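Local coordinates for putative Acetyltransferase (PDB 3DDD), which binds coenzyme A and probably works as an acyltransferase, moving an acyl group onto an acceptor molecule, at residues K212-A224 with K275-K287. Numbering follows the deposited sequence. Where two conformers were deposited one is given.
Sequences KIGPLVADSPRVA and KVDIYYGILAYAK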
loop_
_atom_site.group_PDB
_atom_site.type_symbol
_atom_site.label_atom_id
_atom_site.label_comp_id
_atom_site.label_asym_id
_atom_site.label_seq_id
_atom_site.Cartn_x
_atom_site.Cartn_y
_atom_site.Cartn_z
ATOM N N LYS A 212 -11.877 4.389 2.977
ATOM C CA LYS A 212 -10.963 3.302 3.325
ATOM C C LYS A 212 -10.463 3.497 4.732
ATOM O O LYS A 212 -10.195 4.619 5.140
ATOM C CB LYS A 212 -9.800 3.247 2.346
ATOM C CG LYS A 212 -10.193 3.132 0.861
ATOM C CD LYS A 212 -8.947 3.341 -0.049
ATOM N N ILE A 213 -10.414 2.411 5.494
ATOM C CA ILE A 213 -9.717 2.415 6.784
ATOM C C ILE A 213 -8.433 1.578 6.645
ATOM O O ILE A 213 -8.434 0.413 6.192
ATOM C CB ILE A 213 -10.597 1.915 7.975
ATOM C CG1 ILE A 213 -9.796 1.956 9.295
ATOM C CG2 ILE A 213 -11.203 0.535 7.675
ATOM C CD1 ILE A 213 -10.579 1.662 10.554
ATOM N N GLY A 214 -7.328 2.202 7.011
ATOM C CA GLY A 214 -6.058 1.522 6.999
ATOM C C GLY A 214 -4.972 2.506 7.402
ATOM O O GLY A 214 -4.885 3.556 6.845
ATOM N N PRO A 215 -4.114 2.149 8.357
ATOM C CA PRO A 215 -4.206 0.935 9.128
ATOM C C PRO A 215 -5.333 0.913 10.168
ATOM O O PRO A 215 -5.964 1.958 10.494
ATOM C CB PRO A 215 -2.828 0.845 9.809
ATOM C CG PRO A 215 -2.273 2.165 9.763
ATOM C CD PRO A 215 -2.910 2.936 8.681
ATOM N N LEU A 216 -5.585 -0.295 10.665
ATOM C CA LEU A 216 -6.368 -0.522 11.868
ATOM C C LEU A 216 -5.563 -1.449 12.765
ATOM O O LEU A 216 -5.276 -2.602 12.393
ATOM C CB LEU A 216 -7.739 -1.124 11.523
ATOM C CG LEU A 216 -8.657 -1.432 12.720
ATOM C CD1 LEU A 216 -8.998 -0.134 13.471
ATOM C CD2 LEU A 216 -9.897 -2.191 12.274
ATOM N N VAL A 217 -5.145 -0.909 13.916
ATOM C CA VAL A 217 -4.341 -1.600 14.926
ATOM C C VAL A 217 -5.044 -1.494 16.290
ATOM O O VAL A 217 -5.492 -0.405 16.667
ATOM C CB VAL A 217 -2.908 -1.019 15.011
ATOM C CG1 VAL A 217 -2.045 -1.781 16.052
ATOM C CG2 VAL A 217 -2.250 -1.080 13.633
ATOM N N ALA A 218 -5.201 -2.624 16.977
ATOM C CA ALA A 218 -5.887 -2.667 18.289
ATOM C C ALA A 218 -5.360 -3.780 19.173
ATOM O O ALA A 218 -5.143 -4.895 18.701
ATOM C CB ALA A 218 -7.390 -2.847 18.122
ATOM N N ASP A 219 -5.193 -3.480 20.462
ATOM C CA ASP A 219 -4.786 -4.476 21.472
ATOM C C ASP A 219 -5.841 -5.541 21.743
ATOM O O ASP A 219 -5.503 -6.583 22.311
ATOM C CB ASP A 219 -4.462 -3.805 22.826
ATOM C CG ASP A 219 -3.013 -3.296 22.927
ATOM O OD1 ASP A 219 -2.104 -3.797 22.211
ATOM O OD2 ASP A 219 -2.783 -2.383 23.767
ATOM N N SER A 220 -7.110 -5.276 21.410
ATOM C CA SER A 220 -8.162 -6.304 21.514
ATOM C C SER A 220 -9.203 -6.214 20.415
ATOM O O SER A 220 -9.398 -5.163 19.821
ATOM C CB SER A 220 -8.875 -6.249 22.872
ATOM O OG SER A 220 -9.566 -5.035 23.049
ATOM N N PRO A 221 -9.884 -7.327 20.135
ATOM C CA PRO A 221 -10.982 -7.266 19.183
ATOM C C PRO A 221 -12.070 -6.283 19.552
ATOM O O PRO A 221 -12.659 -5.684 18.650
ATOM C CB PRO A 221 -11.528 -8.692 19.189
ATOM C CG PRO A 221 -10.329 -9.538 19.578
ATOM C CD PRO A 221 -9.643 -8.704 20.616
ATOM N N ARG A 222 -12.364 -6.111 20.843
ATOM C CA ARG A 222 -13.425 -5.169 21.213
ATOM C C ARG A 222 -13.049 -3.727 20.908
ATOM O O ARG A 222 -13.893 -2.988 20.452
ATOM C CB ARG A 222 -13.927 -5.314 22.652
ATOM C CG ARG A 222 -12.899 -5.215 23.729
ATOM C CD ARG A 222 -13.570 -4.964 25.112
ATOM N NE ARG A 222 -13.781 -3.536 25.290
ATOM C CZ ARG A 222 -12.850 -2.673 25.694
ATOM N NH1 ARG A 222 -11.614 -3.073 26.000
ATOM N NH2 ARG A 222 -13.165 -1.391 25.794
ATOM N N VAL A 223 -11.799 -3.337 21.138
ATOM C CA VAL A 223 -11.338 -2.007 20.758
ATOM C C VAL A 223 -11.320 -1.834 19.228
ATOM O O VAL A 223 -11.784 -0.796 18.718
ATOM C CB VAL A 223 -9.993 -1.658 21.417
ATOM C CG1 VAL A 223 -9.347 -0.482 20.742
ATOM C CG2 VAL A 223 -10.223 -1.355 22.932
ATOM N N ALA A 224 -10.838 -2.838 18.492
ATOM C CA ALA A 224 -10.875 -2.783 17.000
ATOM C C ALA A 224 -12.302 -2.579 16.519
ATOM O O ALA A 224 -12.539 -1.774 15.600
ATOM C CB ALA A 224 -10.292 -4.029 16.360
ATOM N N LYS A 275 3.672 -7.761 14.764
ATOM C CA LYS A 275 2.685 -8.296 15.704
ATOM C C LYS A 275 1.311 -8.302 15.033
ATOM O O LYS A 275 0.481 -7.416 15.211
ATOM C CB LYS A 275 2.704 -7.525 17.025
ATOM C CG LYS A 275 1.906 -8.226 18.129
ATOM C CD LYS A 275 2.133 -7.627 19.527
ATOM C CE LYS A 275 1.219 -8.264 20.594
ATOM N NZ LYS A 275 0.672 -9.612 20.193
ATOM N N VAL A 276 1.108 -9.324 14.226
ATOM C CA VAL A 276 0.040 -9.344 13.243
ATOM C C VAL A 276 -1.335 -9.643 13.885
ATOM O O VAL A 276 -2.372 -9.404 13.271
ATOM C CB VAL A 276 0.373 -10.370 12.125
ATOM C CG1 VAL A 276 0.194 -11.813 12.650
ATOM C CG2 VAL A 276 -0.455 -10.090 10.867
ATOM N N ASP A 277 -1.309 -10.164 15.116
ATOM C CA ASP A 277 -2.520 -10.393 15.907
ATOM C C ASP A 277 -3.215 -9.088 16.280
ATOM O O ASP A 277 -4.439 -9.047 16.392
ATOM C CB ASP A 277 -2.254 -11.277 17.162
ATOM C CG ASP A 277 -1.229 -10.684 18.129
ATOM O OD1 ASP A 277 -0.029 -10.697 17.795
ATOM O OD2 ASP A 277 -1.611 -10.250 19.245
ATOM N N ILE A 278 -2.451 -8.006 16.410
ATOM C CA ILE A 278 -3.054 -6.682 16.678
ATOM C C ILE A 278 -3.296 -5.835 15.432
ATOM O O ILE A 278 -3.767 -4.694 15.527
ATOM C CB ILE A 278 -2.276 -5.854 17.754
ATOM C CG1 ILE A 278 -0.864 -5.443 17.303
ATOM C CG2 ILE A 278 -2.259 -6.618 19.093
ATOM C CD1 ILE A 278 -0.274 -4.335 18.191
ATOM N N TYR A 279 -2.947 -6.397 14.274
ATOM C CA TYR A 279 -2.882 -5.679 13.018
ATOM C C TYR A 279 -4.063 -6.151 12.202
ATOM O O TYR A 279 -4.036 -7.277 11.681
ATOM C CB TYR A 279 -1.574 -6.001 12.294
ATOM C CG TYR A 279 -1.232 -5.138 11.083
ATOM C CD1 TYR A 279 -1.823 -3.892 10.867
ATOM C CD2 TYR A 279 -0.247 -5.528 10.214
ATOM C CE1 TYR A 279 -1.439 -3.096 9.784
ATOM C CE2 TYR A 279 0.141 -4.744 9.132
ATOM C CZ TYR A 279 -0.453 -3.534 8.922
ATOM O OH TYR A 279 -0.069 -2.772 7.838
ATOM N N TYR A 280 -5.098 -5.302 12.127
ATOM C CA TYR A 280 -6.409 -5.681 11.585
ATOM C C TYR A 280 -6.606 -5.232 10.156
ATOM O O TYR A 280 -7.293 -5.890 9.420
ATOM C CB TYR A 280 -7.553 -5.108 12.431
ATOM C CG TYR A 280 -7.747 -5.826 13.726
ATOM C CD1 TYR A 280 -6.913 -5.580 14.805
ATOM C CD2 TYR A 280 -8.730 -6.780 13.865
ATOM C CE1 TYR A 280 -7.058 -6.263 15.999
ATOM C CE2 TYR A 280 -8.880 -7.481 15.067
ATOM C CZ TYR A 280 -8.048 -7.207 16.125
ATOM O OH TYR A 280 -8.192 -7.882 17.321
ATOM N N GLY A 281 -6.007 -4.107 9.788
ATOM C CA GLY A 281 -6.173 -3.523 8.477
ATOM C C GLY A 281 -4.856 -2.911 8.051
ATOM O O GLY A 281 -4.306 -2.037 8.738
ATOM N N ILE A 282 -4.330 -3.369 6.922
ATOM C CA ILE A 282 -3.077 -2.832 6.438
ATOM C C ILE A 282 -3.330 -1.417 5.925
ATOM O O ILE A 282 -4.465 -1.036 5.609
ATOM C CB ILE A 282 -2.381 -3.764 5.386
ATOM C CG1 ILE A 282 -3.053 -3.727 4.021
ATOM C CG2 ILE A 282 -2.290 -5.218 5.876
ATOM C CD1 ILE A 282 -2.186 -4.396 2.943
ATOM N N LEU A 283 -2.270 -0.636 5.827
ATOM C CA LEU A 283 -2.376 0.723 5.307
ATOM C C LEU A 283 -2.835 0.716 3.846
ATOM O O LEU A 283 -3.838 1.309 3.522
ATOM C CB LEU A 283 -1.043 1.479 5.493
ATOM C CG LEU A 283 -1.164 3.020 5.346
ATOM C CD1 LEU A 283 -0.111 3.771 6.181
ATOM C CD2 LEU A 283 -1.058 3.422 3.897
ATOM N N ALA A 284 -2.093 0.031 2.979
ATOM C CA ALA A 284 -2.392 -0.032 1.527
ATOM C C ALA A 284 -1.575 -1.153 0.974
ATOM O O ALA A 284 -0.522 -1.431 1.498
ATOM C CB ALA A 284 -2.027 1.272 0.807
ATOM N N TYR A 285 -2.041 -1.824 -0.072
ATOM C CA TYR A 285 -1.208 -2.844 -0.737
ATOM C C TYR A 285 0.154 -2.242 -1.224
ATOM O O TYR A 285 1.192 -2.903 -1.176
ATOM C CB TYR A 285 -1.938 -3.445 -1.913
ATOM C CG TYR A 285 -3.045 -4.445 -1.646
ATOM C CD1 TYR A 285 -2.899 -5.478 -0.723
ATOM C CD2 TYR A 285 -4.235 -4.385 -2.368
ATOM C CE1 TYR A 285 -3.896 -6.438 -0.533
ATOM C CE2 TYR A 285 -5.266 -5.343 -2.178
ATOM C CZ TYR A 285 -5.092 -6.360 -1.258
ATOM O OH TYR A 285 -6.085 -7.303 -1.078
ATOM N N ALA A 286 0.150 -0.974 -1.620
ATOM C CA ALA A 286 1.363 -0.290 -2.080
ATOM C C ALA A 286 2.426 -0.062 -0.999
ATOM O O ALA A 286 3.652 -0.022 -1.296
ATOM C CB ALA A 286 0.993 1.010 -2.685
ATOM N N LYS A 287 1.963 0.073 0.250
ATOM C CA LYS A 287 2.780 0.580 1.336
ATOM C C LYS A 287 2.976 -0.390 2.507
ATOM O O LYS A 287 3.952 -0.297 3.241
ATOM C CB LYS A 287 2.195 1.928 1.739
ATOM C CG LYS A 287 2.704 2.982 0.757
ATOM C CD LYS A 287 2.143 4.298 0.939
ATOM C CE LYS A 287 2.441 5.160 -0.264
ATOM N NZ LYS A 287 1.568 4.840 -1.475
HETATM O O HOH W 1 -7.121 -1.575 5.565
HETATM O O HOH W 2 -6.255 -7.365 19.135
#
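Tyr280 lays its ring beneath Ala224, whose CB sits 3.7 Å from the ring centroid and only 4° off the normal, a CH-pi contact from the first turn of helix 221-233. Tyr280 CG stands anti to the carbonyl carbon (chi1 -75°), which carries the ring along strand 212-218 toward the start of that helix. Ala218 O lies at the ring edge, and a water 2.7 Å from Tyr280 OH donates to this same carbonyl; Pro221 CG packs against the hydroxyl. Cutting Tyr280 back to an alanine is likely to open a gap against Ala224 CB and deprive the water of one of its partners.

Two residues, Tyr280 and Gly281, stand opposite the single Leu216, the defining feature of a classic bulge. Leu216 O accepts from Tyr280 N at 2.7 Å, nearly head-on, and from Gly281 N in the carbonyl plane, while Leu216 N donates to Gly281 O. Leu216 CD2 meets Tyr280 CB at 3.7 Å. Beyond the bulge Ala218 N donates to Ile278 O at 2.9 Å. Ile278 CB lies 3.2 Å from Ala218 O, and its CG2 nears Asp219 CA. With Ile278 CG1 between the backbone N and the carbonyl carbon (chi1 66°), CD1 rests against Val217 CG1.

This buried pairing adds strand 279-281 antiparallel to strand 212-218, which also pairs with strands 204-209 and 238-242; Val217 packs on helix 169-179, whereas Tyr280 also touches helix 246-252.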